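Local coordinates for protein Esterase/lipase (Lactobacillus rhamnosus, PDB 4N5H) that probably hydrolyses carboxylic esters, and may also transfer acyl groups, as an esterase of the alpha/beta hydrolase fold, at residues S46-Q51 with G103-P108; G114-I119 with F168-V173; A181-V186 with K277-V282; T264-P269 with I291-E296. The protein carries 1 engineered substitution. All blocks are in the same frame, centred on the assembly; numbering follows the deposited sequence.

Contact 1. Residues S46-Q51 with G103-P108; sequences SADPQQ and GYRLLP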
loop_
_atom_site.group_PDB
_atom_site.type_symbol
_atom_site.label_atom_id
_atom_site.label_comp_id
_atom_site.label_asym_id
_atom_site.label_seq_id
_atom_site.Cartn_x
_atom_site.Cartn_y
_atom_site.Cartn_z
ATOM N N SER A 46 -8.428 -26.050 14.912
ATOM C CA SER A 46 -8.401 -24.977 15.892
ATOM C C SER A 46 -8.554 -23.658 15.189
ATOM O O SER A 46 -7.977 -23.461 14.088
ATOM C CB SER A 46 -7.004 -25.060 16.536
ATOM O OG SER A 46 -6.668 -23.905 17.272
ATOM N N ALA A 47 -9.154 -22.693 15.879
ATOM C CA ALA A 47 -9.271 -21.328 15.368
ATOM C C ALA A 47 -8.195 -20.439 15.987
ATOM O O ALA A 47 -8.289 -19.233 15.872
ATOM C CB ALA A 47 -10.653 -20.774 15.677
ATOM N N ASP A 48 -7.226 -21.023 16.720
ATOM C CA ASP A 48 -6.107 -20.236 17.274
ATOM C C ASP A 48 -5.299 -19.742 16.090
ATOM O O ASP A 48 -4.825 -20.573 15.341
ATOM C CB ASP A 48 -5.279 -21.053 18.244
ATOM C CG ASP A 48 -4.265 -20.243 18.971
ATOM O OD1 ASP A 48 -4.088 -20.485 20.220
ATOM O OD2 ASP A 48 -3.708 -19.286 18.382
ATOM N N PRO A 49 -5.225 -18.438 15.872
ATOM C CA PRO A 49 -4.558 -17.899 14.689
ATOM C C PRO A 49 -3.098 -18.277 14.613
ATOM O O PRO A 49 -2.498 -18.272 13.505
ATOM C CB PRO A 49 -4.676 -16.387 14.813
ATOM C CG PRO A 49 -5.549 -16.116 15.987
ATOM C CD PRO A 49 -5.768 -17.360 16.742
ATOM N N GLN A 50 -2.482 -18.571 15.753
ATOM C CA GLN A 50 -1.080 -19.039 15.728
ATOM C C GLN A 50 -0.924 -20.425 15.233
ATOM O O GLN A 50 0.224 -20.799 14.871
ATOM C CB GLN A 50 -0.373 -18.932 17.079
ATOM C CG GLN A 50 -0.169 -17.509 17.540
ATOM C CD GLN A 50 1.061 -16.862 16.872
ATOM O OE1 GLN A 50 1.558 -17.347 15.843
ATOM N NE2 GLN A 50 1.444 -15.751 17.363
ATOM N N GLN A 51 -1.929 -21.259 15.228
ATOM C CA GLN A 51 -1.787 -22.676 14.769
ATOM C C GLN A 51 -2.085 -22.774 13.241
ATOM O O GLN A 51 -2.937 -23.565 12.773
ATOM C CB GLN A 51 -2.612 -23.614 15.626
ATOM C CG GLN A 51 -2.105 -23.616 17.099
ATOM C CD GLN A 51 -2.967 -24.449 18.035
ATOM O OE1 GLN A 51 -4.200 -24.352 17.967
ATOM N NE2 GLN A 51 -2.359 -25.365 18.792
ATOM N N GLY A 103 3.315 -20.763 12.405
ATOM C CA GLY A 103 3.073 -20.159 13.705
ATOM C C GLY A 103 3.111 -21.194 14.792
ATOM O O GLY A 103 2.982 -22.374 14.527
ATOM N N TYR A 104 3.340 -20.729 16.015
ATOM C CA TYR A 104 3.222 -21.558 17.209
ATOM C C TYR A 104 2.764 -20.629 18.312
ATOM O O TYR A 104 3.045 -19.402 18.309
ATOM C CB TYR A 104 4.542 -22.273 17.556
ATOM C CG TYR A 104 5.809 -21.415 17.634
ATOM C CD1 TYR A 104 6.656 -21.277 16.556
ATOM C CD2 TYR A 104 6.095 -20.681 18.741
ATOM C CE1 TYR A 104 7.768 -20.446 16.594
ATOM C CE2 TYR A 104 7.251 -19.881 18.831
ATOM C CZ TYR A 104 8.105 -19.762 17.715
ATOM O OH TYR A 104 9.226 -18.954 17.772
ATOM N N ARG A 105 1.998 -21.209 19.229
ATOM C CA ARG A 105 1.520 -20.398 20.365
ATOM C C ARG A 105 2.701 -19.822 21.153
ATOM O O ARG A 105 3.752 -20.433 21.258
ATOM C CB ARG A 105 0.549 -21.206 21.240
ATOM C CG ARG A 105 -0.725 -21.585 20.513
ATOM C CD ARG A 105 -1.507 -22.642 21.229
ATOM N NE ARG A 105 -0.800 -23.893 21.294
ATOM C CZ ARG A 105 -1.054 -24.914 22.096
ATOM N NH1 ARG A 105 -2.072 -24.871 22.912
ATOM N NH2 ARG A 105 -0.308 -25.967 22.043
ATOM N N LEU A 106 2.453 -18.673 21.817
ATOM C CA LEU A 106 3.512 -17.921 22.412
ATOM C C LEU A 106 3.440 -18.022 23.976
ATOM O O LEU A 106 2.352 -18.111 24.522
ATOM C CB LEU A 106 3.373 -16.457 22.028
ATOM C CG LEU A 106 3.524 -16.167 20.501
ATOM C CD1 LEU A 106 3.388 -14.696 20.181
ATOM C CD2 LEU A 106 4.806 -16.708 19.979
ATOM N N LEU A 107 4.586 -17.921 24.598
ATOM C CA LEU A 107 4.603 -17.743 26.089
ATOM C C LEU A 107 3.918 -16.411 26.297
ATOM O O LEU A 107 4.025 -15.486 25.506
ATOM C CB LEU A 107 6.003 -17.664 26.580
ATOM C CG LEU A 107 7.000 -18.767 26.321
ATOM C CD1 LEU A 107 8.289 -18.628 27.021
ATOM C CD2 LEU A 107 6.498 -20.129 26.418
ATOM N N PRO A 108 3.205 -16.256 27.415
ATOM C CA PRO A 108 3.104 -17.174 28.548
ATOM C C PRO A 108 1.808 -18.007 28.459
ATOM O O PRO A 108 1.511 -18.785 29.361
ATOM C CB PRO A 108 2.960 -16.139 29.739
ATOM C CG PRO A 108 2.165 -15.052 29.118
ATOM C CD PRO A 108 2.661 -14.903 27.719
HETATM O O HOH W 1 4.309 -17.912 16.495
#

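Contact 2. Residues G114-I119 with F168-V173; sequences GQIQDI and FGVSRV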
loop_
_atom_site.group_PDB
_atom_site.type_symbol
_atom_site.label_atom_id
_atom_site.label_comp_id
_atom_site.label_asym_id
_atom_site.label_seq_id
_atom_site.Cartn_x
_atom_site.Cartn_y
_atom_site.Cartn_z
ATOM N N GLY A 114 3.940 -26.901 24.701
ATOM C CA GLY A 114 2.847 -26.462 23.770
ATOM C C GLY A 114 3.533 -25.995 22.459
ATOM O O GLY A 114 3.010 -26.322 21.389
ATOM N N GLN A 115 4.637 -25.312 22.560
ATOM C CA GLN A 115 5.380 -24.796 21.345
ATOM C C GLN A 115 5.890 -25.945 20.495
ATOM O O GLN A 115 5.721 -25.976 19.259
ATOM C CB GLN A 115 6.522 -23.808 21.671
ATOM C CG GLN A 115 5.931 -22.597 22.360
ATOM C CD GLN A 115 6.913 -21.507 22.553
ATOM O OE1 GLN A 115 8.098 -21.722 22.817
ATOM N NE2 GLN A 115 6.447 -20.305 22.361
ATOM N N ILE A 116 6.497 -26.931 21.144
ATOM C CA ILE A 116 6.988 -28.121 20.474
ATOM C C ILE A 116 5.880 -28.940 19.859
ATOM O O ILE A 116 5.976 -29.373 18.714
ATOM C CB ILE A 116 7.861 -28.975 21.445
ATOM C CG1 ILE A 116 9.163 -28.180 21.828
ATOM C CG2 ILE A 116 8.064 -30.355 20.835
ATOM C CD1 ILE A 116 10.214 -28.105 20.706
ATOM N N GLN A 117 4.750 -29.033 20.549
ATOM C CA GLN A 117 3.588 -29.759 20.009
ATOM C C GLN A 117 3.047 -29.055 18.768
ATOM O O GLN A 117 2.721 -29.731 17.769
ATOM C CB GLN A 117 2.518 -29.924 21.064
ATOM C CG GLN A 117 2.918 -30.964 22.071
ATOM C CD GLN A 117 1.852 -31.170 23.207
ATOM O OE1 GLN A 117 0.882 -30.433 23.323
ATOM N NE2 GLN A 117 2.046 -32.195 24.015
ATOM N N ASP A 118 2.993 -27.719 18.830
ATOM C CA ASP A 118 2.537 -26.952 17.638
ATOM C C ASP A 118 3.451 -27.182 16.462
ATOM O O ASP A 118 3.009 -27.473 15.343
ATOM C CB ASP A 118 2.469 -25.459 17.934
ATOM C CG ASP A 118 1.312 -25.088 18.870
ATOM O OD1 ASP A 118 0.412 -25.950 19.130
ATOM O OD2 ASP A 118 1.291 -23.931 19.351
ATOM N N ILE A 119 4.747 -27.109 16.715
ATOM C CA ILE A 119 5.711 -27.375 15.590
ATOM C C ILE A 119 5.581 -28.760 15.016
ATOM O O ILE A 119 5.494 -28.932 13.788
ATOM C CB ILE A 119 7.167 -27.000 15.997
ATOM C CG1 ILE A 119 7.335 -25.550 16.350
ATOM C CG2 ILE A 119 8.133 -27.399 14.959
ATOM C CD1 ILE A 119 8.583 -25.147 17.126
ATOM N N PHE A 168 7.580 -34.940 25.508
ATOM C CA PHE A 168 6.992 -33.796 24.905
ATOM C C PHE A 168 5.597 -34.018 24.361
ATOM O O PHE A 168 5.013 -33.064 23.878
ATOM C CB PHE A 168 7.935 -33.234 23.815
ATOM C CG PHE A 168 9.105 -32.490 24.391
ATOM C CD1 PHE A 168 10.278 -33.133 24.659
ATOM C CD2 PHE A 168 9.023 -31.105 24.666
ATOM C CE1 PHE A 168 11.358 -32.446 25.205
ATOM C CE2 PHE A 168 10.157 -30.396 25.159
ATOM C CZ PHE A 168 11.290 -31.088 25.437
ATOM N N GLY A 169 5.092 -35.240 24.432
ATOM C CA GLY A 169 3.731 -35.546 23.976
ATOM C C GLY A 169 3.575 -35.386 22.471
ATOM O O GLY A 169 2.504 -34.956 22.052
ATOM N N VAL A 170 4.550 -35.856 21.696
ATOM C CA VAL A 170 4.472 -35.809 20.190
ATOM C C VAL A 170 4.805 -37.171 19.649
ATOM O O VAL A 170 5.287 -37.978 20.354
ATOM C CB VAL A 170 5.426 -34.731 19.590
ATOM C CG1 VAL A 170 5.085 -33.376 20.121
ATOM C CG2 VAL A 170 6.892 -34.985 19.895
ATOM N N SER A 171 4.359 -37.420 18.445
ATOM C CA SER A 171 4.763 -38.605 17.676
ATOM C C SER A 171 5.785 -38.192 16.660
ATOM O O SER A 171 5.761 -37.088 16.160
ATOM C CB SER A 171 3.530 -39.108 16.921
ATOM O OG SER A 171 2.579 -39.547 17.842
ATOM N N ARG A 172 6.637 -39.114 16.294
ATOM C CA ARG A 172 7.587 -38.855 15.205
ATOM C C ARG A 172 6.776 -38.563 13.938
ATOM O O ARG A 172 5.667 -39.053 13.735
ATOM C CB ARG A 172 8.508 -40.026 14.974
ATOM C CG ARG A 172 7.906 -41.306 14.450
ATOM C CD ARG A 172 8.987 -42.395 14.093
ATOM N NE ARG A 172 9.430 -42.154 12.697
ATOM C CZ ARG A 172 10.620 -41.699 12.287
ATOM N NH1 ARG A 172 11.632 -41.427 13.156
ATOM N NH2 ARG A 172 10.795 -41.503 10.980
ATOM N N VAL A 173 7.389 -37.804 13.044
ATOM C CA VAL A 173 6.810 -37.593 11.740
ATOM C C VAL A 173 7.504 -38.520 10.724
ATOM O O VAL A 173 8.613 -39.007 10.955
ATOM C CB VAL A 173 6.828 -36.132 11.276
ATOM C CG1 VAL A 173 5.953 -35.326 12.238
ATOM C CG2 VAL A 173 8.250 -35.566 11.171
#

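Contact 3. Residues A181-V186 with K277-V282; sequences ALVCPV and KHVFNV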
loop_
_atom_site.group_PDB
_atom_site.type_symbol
_atom_site.label_atom_id
_atom_site.label_comp_id
_atom_site.label_asym_id
_atom_site.label_seq_id
_atom_site.Cartn_x
_atom_site.Cartn_y
_atom_site.Cartn_z
ATOM N N ALA A 181 19.891 -26.292 10.158
ATOM C CA ALA A 181 20.655 -25.037 10.116
ATOM C C ALA A 181 20.136 -24.046 11.167
ATOM O O ALA A 181 18.948 -23.704 11.175
ATOM C CB ALA A 181 20.603 -24.388 8.789
ATOM N N LEU A 182 21.019 -23.682 12.067
ATOM C CA LEU A 182 20.649 -22.802 13.191
ATOM C C LEU A 182 21.266 -21.455 12.965
ATOM O O LEU A 182 22.484 -21.345 12.827
ATOM C CB LEU A 182 21.101 -23.393 14.495
ATOM C CG LEU A 182 20.694 -24.845 14.770
ATOM C CD1 LEU A 182 21.323 -25.340 16.063
ATOM C CD2 LEU A 182 19.218 -25.074 14.739
ATOM N N VAL A 183 20.470 -20.413 12.984
ATOM C CA VAL A 183 20.967 -19.068 12.766
ATOM C C VAL A 183 20.920 -18.317 14.120
ATOM O O VAL A 183 19.854 -18.040 14.619
ATOM C CB VAL A 183 20.124 -18.272 11.703
ATOM C CG1 VAL A 183 20.582 -16.829 11.524
ATOM C CG2 VAL A 183 20.189 -18.976 10.366
ATOM N N CYS A 184 22.082 -17.953 14.645
ATOM C CA CYS A 184 22.226 -17.298 15.931
ATOM C C CYS A 184 21.318 -17.924 16.999
ATOM O O CYS A 184 20.521 -17.256 17.633
ATOM C CB CYS A 184 21.918 -15.782 15.880
ATOM S SG CYS A 184 22.977 -14.905 14.691
ATOM N N PRO A 185 21.450 -19.251 17.173
ATOM C CA PRO A 185 20.501 -19.900 18.063
ATOM C C PRO A 185 20.727 -19.506 19.525
ATOM O O PRO A 185 21.854 -19.191 19.919
ATOM C CB PRO A 185 20.826 -21.378 17.935
ATOM C CG PRO A 185 22.244 -21.373 17.545
ATOM C CD PRO A 185 22.369 -20.214 16.566
ATOM N N VAL A 186 19.656 -19.573 20.306
ATOM C CA VAL A 186 19.708 -19.540 21.775
ATOM C C VAL A 186 19.484 -20.949 22.309
ATOM O O VAL A 186 18.502 -21.242 22.934
ATOM C CB VAL A 186 18.806 -18.464 22.302
ATOM C CG1 VAL A 186 19.056 -18.281 23.811
ATOM C CG2 VAL A 186 19.218 -17.173 21.602
ATOM N N LYS A 277 24.743 -8.202 12.399
ATOM C CA LYS A 277 24.146 -8.332 13.724
ATOM C C LYS A 277 23.368 -9.644 13.874
ATOM O O LYS A 277 23.328 -10.456 12.988
ATOM C CB LYS A 277 23.196 -7.165 13.944
ATOM C CG LYS A 277 21.972 -7.129 13.000
ATOM C CD LYS A 277 20.930 -6.105 13.424
ATOM C CE LYS A 277 20.103 -6.629 14.612
ATOM N NZ LYS A 277 19.161 -7.758 14.405
ATOM N N HIS A 278 22.742 -9.824 15.052
ATOM C CA HIS A 278 21.872 -10.983 15.294
ATOM C C HIS A 278 20.922 -11.137 14.157
ATOM O O HIS A 278 20.238 -10.211 13.763
ATOM C CB HIS A 278 21.093 -10.683 16.601
ATOM C CG HIS A 278 20.261 -11.810 17.089
ATOM N ND1 HIS A 278 20.817 -13.003 17.495
ATOM C CD2 HIS A 278 18.934 -11.902 17.326
ATOM C CE1 HIS A 278 19.842 -13.818 17.869
ATOM N NE2 HIS A 278 18.707 -13.159 17.838
ATOM N N VAL A 279 20.874 -12.352 13.647
ATOM C CA VAL A 279 19.997 -12.820 12.612
ATOM C C VAL A 279 19.925 -11.940 11.368
ATOM O O VAL A 279 18.882 -11.834 10.739
ATOM C CB VAL A 279 18.571 -13.186 13.107
ATOM C CG1 VAL A 279 18.652 -14.263 14.203
ATOM C CG2 VAL A 279 17.769 -12.021 13.548
ATOM N N PHE A 280 21.052 -11.350 10.984
ATOM C CA PHE A 280 21.043 -10.348 9.889
ATOM C C PHE A 280 20.590 -10.958 8.579
ATOM O O PHE A 280 19.899 -10.302 7.812
ATOM C CB PHE A 280 22.434 -9.667 9.712
ATOM C CG PHE A 280 23.422 -10.576 9.031
ATOM C CD1 PHE A 280 23.480 -10.675 7.644
ATOM C CD2 PHE A 280 24.309 -11.395 9.794
ATOM C CE1 PHE A 280 24.365 -11.590 7.042
ATOM C CE2 PHE A 280 25.206 -12.249 9.220
ATOM C CZ PHE A 280 25.241 -12.371 7.794
ATOM N N ASN A 281 20.927 -12.207 8.382
ATOM C CA ASN A 281 20.605 -12.910 7.098
ATOM C C ASN A 281 19.160 -13.303 6.883
ATOM O O ASN A 281 18.718 -13.589 5.782
ATOM C CB ASN A 281 21.549 -14.069 6.852
ATOM C CG ASN A 281 21.444 -15.119 7.908
ATOM O OD1 ASN A 281 21.712 -14.818 9.096
ATOM N ND2 ASN A 281 20.942 -16.261 7.573
ATOM N N VAL A 282 18.444 -13.325 7.975
ATOM C CA VAL A 282 17.000 -13.486 8.014
ATOM C C VAL A 282 16.260 -12.117 7.878
ATOM O O VAL A 282 15.249 -11.975 7.131
ATOM C CB VAL A 282 16.550 -14.122 9.330
ATOM C CG1 VAL A 282 15.022 -14.280 9.418
ATOM C CG2 VAL A 282 17.158 -15.535 9.435
#

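Contact 4. Residues T264-P269 with I291-E296; sequences TTKLWP and IETNLE. With IPA (isopropyl alcohol), chain B; IPA (isopropyl alcohol), chain D.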
loop_
_atom_site.group_PDB
_atom_site.type_symbol
_atom_site.label_atom_id
_atom_site.label_comp_id
_atom_site.label_asym_id
_atom_site.label_seq_id
_atom_site.Cartn_x
_atom_site.Cartn_y
_atom_site.Cartn_z
ATOM N N THR A 264 28.962 -28.116 10.226
ATOM C CA THR A 264 29.767 -27.072 9.609
ATOM C C THR A 264 29.308 -25.729 10.143
ATOM O O THR A 264 28.282 -25.623 10.854
ATOM C CB THR A 264 29.614 -27.104 8.093
ATOM O OG1 THR A 264 28.187 -26.932 7.697
ATOM C CG2 THR A 264 30.105 -28.426 7.489
ATOM N N THR A 265 30.078 -24.683 9.861
ATOM C CA THR A 265 29.796 -23.370 10.364
ATOM C C THR A 265 29.888 -22.354 9.277
ATOM O O THR A 265 30.611 -22.525 8.302
ATOM C CB THR A 265 30.716 -22.934 11.496
ATOM O OG1 THR A 265 32.078 -22.838 10.958
ATOM C CG2 THR A 265 30.695 -23.886 12.665
ATOM N N LYS A 266 29.186 -21.252 9.492
ATOM C CA LYS A 266 29.339 -20.008 8.698
ATOM C C LYS A 266 29.251 -18.892 9.706
ATOM O O LYS A 266 28.201 -18.313 9.913
ATOM C CB LYS A 266 28.320 -19.864 7.573
ATOM C CG LYS A 266 28.442 -18.574 6.756
ATOM C CD LYS A 266 29.341 -18.671 5.637
ATOM C CE LYS A 266 29.230 -17.479 4.674
ATOM N NZ LYS A 266 30.485 -17.696 3.911
ATOM N N LEU A 267 30.360 -18.614 10.386
ATOM C CA LEU A 267 30.405 -17.618 11.481
ATOM C C LEU A 267 31.225 -16.457 11.004
ATOM O O LEU A 267 32.433 -16.617 10.698
ATOM C CB LEU A 267 31.063 -18.250 12.704
ATOM C CG LEU A 267 30.191 -19.307 13.385
ATOM C CD1 LEU A 267 31.046 -20.177 14.290
ATOM C CD2 LEU A 267 29.049 -18.678 14.153
ATOM N N TRP A 268 30.613 -15.304 10.907
ATOM C CA TRP A 268 31.274 -14.159 10.379
ATOM C C TRP A 268 32.210 -13.549 11.456
ATOM O O TRP A 268 31.785 -13.291 12.609
ATOM C CB TRP A 268 30.188 -13.159 9.908
ATOM C CG TRP A 268 29.472 -13.613 8.671
ATOM C CD1 TRP A 268 28.390 -14.476 8.576
ATOM C CD2 TRP A 268 29.828 -13.263 7.313
ATOM N NE1 TRP A 268 28.041 -14.618 7.274
ATOM C CE2 TRP A 268 28.883 -13.894 6.478
ATOM C CE3 TRP A 268 30.815 -12.439 6.745
ATOM C CZ2 TRP A 268 28.918 -13.783 5.111
ATOM C CZ3 TRP A 268 30.848 -12.329 5.359
ATOM C CH2 TRP A 268 29.910 -12.963 4.574
ATOM N N PRO A 269 33.412 -13.140 11.037
ATOM C CA PRO A 269 34.296 -12.432 11.987
ATOM C C PRO A 269 33.882 -10.993 12.239
ATOM O O PRO A 269 33.259 -10.331 11.384
ATOM C CB PRO A 269 35.646 -12.488 11.267
ATOM C CG PRO A 269 35.327 -12.468 9.859
ATOM C CD PRO A 269 34.010 -13.253 9.682
ATOM N N ILE A 291 22.831 -13.018 1.143
ATOM C CA ILE A 291 22.793 -13.892 -0.014
ATOM C C ILE A 291 23.901 -14.937 0.069
ATOM O O ILE A 291 23.647 -16.156 -0.124
ATOM C CB ILE A 291 22.933 -13.043 -1.319
ATOM C CG1 ILE A 291 21.838 -12.074 -1.571
ATOM C CG2 ILE A 291 23.172 -13.968 -2.511
ATOM C CD1 ILE A 291 20.567 -12.676 -2.037
ATOM N N GLU A 292 25.147 -14.543 0.437
ATOM C CA GLU A 292 26.220 -15.501 0.501
ATOM C C GLU A 292 25.927 -16.560 1.558
ATOM O O GLU A 292 26.106 -17.752 1.287
ATOM C CB GLU A 292 27.538 -14.775 0.819
ATOM C CG GLU A 292 28.696 -15.749 0.970
ATOM C CD GLU A 292 30.002 -15.054 1.337
ATOM O OE1 GLU A 292 30.278 -13.963 0.773
ATOM O OE2 GLU A 292 30.749 -15.605 2.138
ATOM N N THR A 293 25.457 -16.121 2.723
ATOM C CA THR A 293 25.141 -17.028 3.850
ATOM C C THR A 293 24.015 -18.022 3.476
ATOM O O THR A 293 24.126 -19.205 3.699
ATOM C CB THR A 293 24.786 -16.189 5.066
ATOM O OG1 THR A 293 25.926 -15.405 5.433
ATOM C CG2 THR A 293 24.381 -17.051 6.199
ATOM N N ASN A 294 22.932 -17.477 2.933
ATOM C CA ASN A 294 21.782 -18.241 2.634
ATOM C C ASN A 294 22.014 -19.240 1.507
ATOM O O ASN A 294 21.537 -20.390 1.550
ATOM C CB ASN A 294 20.576 -17.325 2.441
ATOM C CG ASN A 294 20.202 -16.577 3.743
ATOM O OD1 ASN A 294 20.437 -17.061 4.837
ATOM N ND2 ASN A 294 19.574 -15.417 3.570
ATOM N N LEU A 295 22.716 -18.774 0.460
ATOM C CA LEU A 295 23.122 -19.726 -0.627
ATOM C C LEU A 295 24.084 -20.752 -0.079
ATOM O O LEU A 295 23.983 -21.951 -0.497
ATOM C CB LEU A 295 23.763 -19.011 -1.761
ATOM C CG LEU A 295 22.854 -18.131 -2.610
ATOM C CD1 LEU A 295 23.584 -17.443 -3.746
ATOM C CD2 LEU A 295 21.675 -18.931 -3.224
ATOM N N GLU A 296 25.001 -20.391 0.832
ATOM C CA GLU A 296 25.908 -21.386 1.362
ATOM C C GLU A 296 25.161 -22.479 2.123
ATOM O O GLU A 296 25.438 -23.682 2.024
ATOM C CB GLU A 296 26.981 -20.743 2.198
ATOM C CG GLU A 296 28.019 -21.735 2.666
ATOM C CD GLU A 296 29.346 -21.037 3.077
ATOM O OE1 GLU A 296 29.675 -19.958 2.516
ATOM O OE2 GLU A 296 30.004 -21.595 4.003
HETATM C C1 IPA B . 33.862 -15.210 5.395
HETATM C C2 IPA B . 33.049 -16.169 6.316
HETATM C C3 IPA B . 31.825 -15.587 6.841
HETATM O O2 IPA B . 32.442 -17.271 5.689
HETATM C C1 IPA D . 31.751 -10.997 1.772
HETATM C C2 IPA D . 30.611 -10.374 0.959
HETATM C C3 IPA D . 31.032 -10.171 -0.494
HETATM O O2 IPA D . 29.448 -11.220 1.042
HETATM O O HOH W 2 29.649 -23.444 5.765
HETATM O O HOH W 3 32.249 -20.441 4.808
#

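Contact 1. Residues S46-Q51 with G103-P108
Gln50 and Gly103 bring the two backbones together, with their CA atoms 4.8 Å apart. They lie just beyond the ends of strands 52-58 and 98-102, antiparallel neighbours in the alpha/beta hydrolase sheet. Residues Asp48 to Gln51 make a type I beta turn, closed by a backbone bond from Gln51 N to Asp48 O. Strand pairing persists as far as Gly103, bonded through its backbone to Thr52. It has lapsed one step on, where Gln50 O is 3.3 Å from Tyr104 N at an angle too poor for a hydrogen bond. The fit is tight at Gly103, since a CB on it would come 2.3 Å from Gln50 O.

A bend at chi2 (-81°) folds the Gln50 side chain back over the Tyr104 carbonyl. Its NE2, bonded to Gly80 O, thereby rests 3.6 Å from Leu106 CD1. Gln50 OE1 adjoins a water that accepts from Tyr104 N at 3.0 Å. The Tyr104 ring itself stacks on His73.

Asp48 OD1 touches the aliphatic part of Arg105, 3.5 Å from CD, with the carboxylate and guanidinium planes at 90°. The other oxygen, OD2, takes Gln50 N in an Asx turn. Ser46 OG accepts from Asp48 N in an ST turn and donates to Gln51 OE1 at 2.6 Å, fixing that amide. A shared partner, Asp118 of helix 112-129, explains why two donors lie so close: Gln51 NE2 sits over one guanidinium face, 3.3 Å from Arg105 NE.

Contact 2. Residues G114-I119 with F168-V173
Gln117, Ile116 and Phe168 carry most of this contact, in which helix 112-129 of the alpha/beta hydrolase fold meets the C-terminal end of helix 162-168. That end closes in a Schellman motif, with Gly169 at positive phi (67°) as the first non-helical residue. The carbonyl of Phe168 is gripped from across the contact: Gln117 NE2 donates to Phe168 O at 3.1 Å. The N-H points to the oxygen with an angle of 151°, while the donor stands 28° off the carbonyl plane. An extended chain beyond CG carries the amide to this spot.

Ile116 supplies the apolar half. Its CG2 approaches Phe168 CD2 obliquely to the ring, at 4.0 Å, and its CG1 lies near CD2 and CE2 on the same side of the ring. Ile158 of helix 147-158 also touches both Ile116 and Phe168, so three helices share this core.

With an alanine in place of Gln117, Phe168 O is likely to lose this donor and a gap to open beside Val170 CG1. That valine uses one methyl for both neighbours: CG1 is 4.3 Å from Ile116 CG2 and 3.8 Å from Gln117 CG.

Contact 3. Residues A181-V186 with K277-V282
Val183, the last residue of strand 179-183, and Cys184 just after it fit against the loop that carries His278, the probable histidine of the alpha/beta hydrolase catalytic triad. The backbones are nearest at Cys184 and Val279, where CA atoms are 6.0 Å apart. Cys184 takes a positive phi of 43° as the chain leaves the strand, and both it and Val183 turn their side chains toward the loop.

The main bump on the strand side is Val183 CG1. Standing anti to the backbone N (chi1 177°), this methyl enters a hollow between Val279, Asn281 and Val282. One wall is Val279 CG1, 4.2 Å from Val183 CG1; another is Val282 CG2, at the same distance from it. Asn281 comes from the opposite direction and closes the hollow, its OD1 3.3 Å from Val183 CG1, while its ND2 turns to Asn294.

Val279, at the N-cap position of helix 280-283, returns a bump of its own. Its CG1 lies 4.0 Å from Cys184 CB and also covers the centre of one His278 ring face, 3.7 Å above the plane. The ring is thus packed by the methyl of Val279 and, obliquely, by the Cys184 methylene, with CB 3.4 Å from His278 ND1. Its nitrogens are engaged elsewhere, ND1 with Asp243 and NE2 with Ser146, consistent with a charge relay. Cys184 also ties the loop by a hydrogen bond: Val279 N donates to Cys184 SG at 3.5 Å, almost straight, with an N-H...S angle of 171°.

Contact 4. Residues T264-P269 with I291-E296
Lys266, Glu292 and Glu296 form a salt-bridge network at the protein surface, where strand 263-268, paired with strand 235-240 at the edge of the sheet within this chain, lies against helix 288-311. The axes of the short strand and helix segments pass 10.1 Å apart and run antiparallel, at 175°. Lys266 reaches across from the strand, its chain bent at chi2 (89°), and is gripped by two glutamates one helical turn apart. Its NZ donates to Glu292 OE2 at 2.8 Å through the anti lone pair, and to Glu296 OE1 at 2.8 Å from above the carboxylate plane. An isopropyl alcohol, probably from the crystallisation liquor, accepts a further bond from Lys266 NZ through its O2 at 2.7 Å. A water donates to both Thr265 O and Glu296 OE2, 2.6 Å from the latter.

Farther along the strand, Trp268 NE1 donates to Thr293 OG1 at 2.9 Å, bent to 144° but close to the indole plane. The same hydroxyl is also hydrogen-bonded to Glu289 O, one helical turn back. C3 of the isopropyl alcohol that takes Lys266 NZ lies over one indole face, and Glu292 OE2 approaches CH2 obliquely. A phenylalanine in place of Trp268 would probably leave Thr293 OG1 without its indole donor and open a gap beside Glu292.

Around this contact, Trp268 meets Phe280 of helix 280-283 edge-to-face, strand 235-240 touches Lys266 and Glu296 through Met236 and Thr293 through Ile238, and Tyr91 of helix 86-94 packs on Ile291, Asn294 and Leu295.

How the contacts relate
The four contacts fall into two joined pairs. Contacts 1 and 2 share Asp118, through a probable hydrogen bond from Gln51 NE2 to its OD1 (2.9 Å) and a salt bridge from Arg105 NE to its OD2 (2.9 Å), tying the loops to helix 112-129. Contacts 3 and 4, with centres 10 Å apart, are joined by a probable hydrogen bond from Asn281 ND2 to Asn294 OD1 at 2.9 Å, and their segments alternate along the chain. Contact 3 holds the probable catalytic histidine; the nearest atoms of contacts 1 and 2 lie about 11 Å and 10 Å from those of contact 3. Contacts 1 and 4 lie on opposite sides of the chain's centre, their centres 31 Å apart.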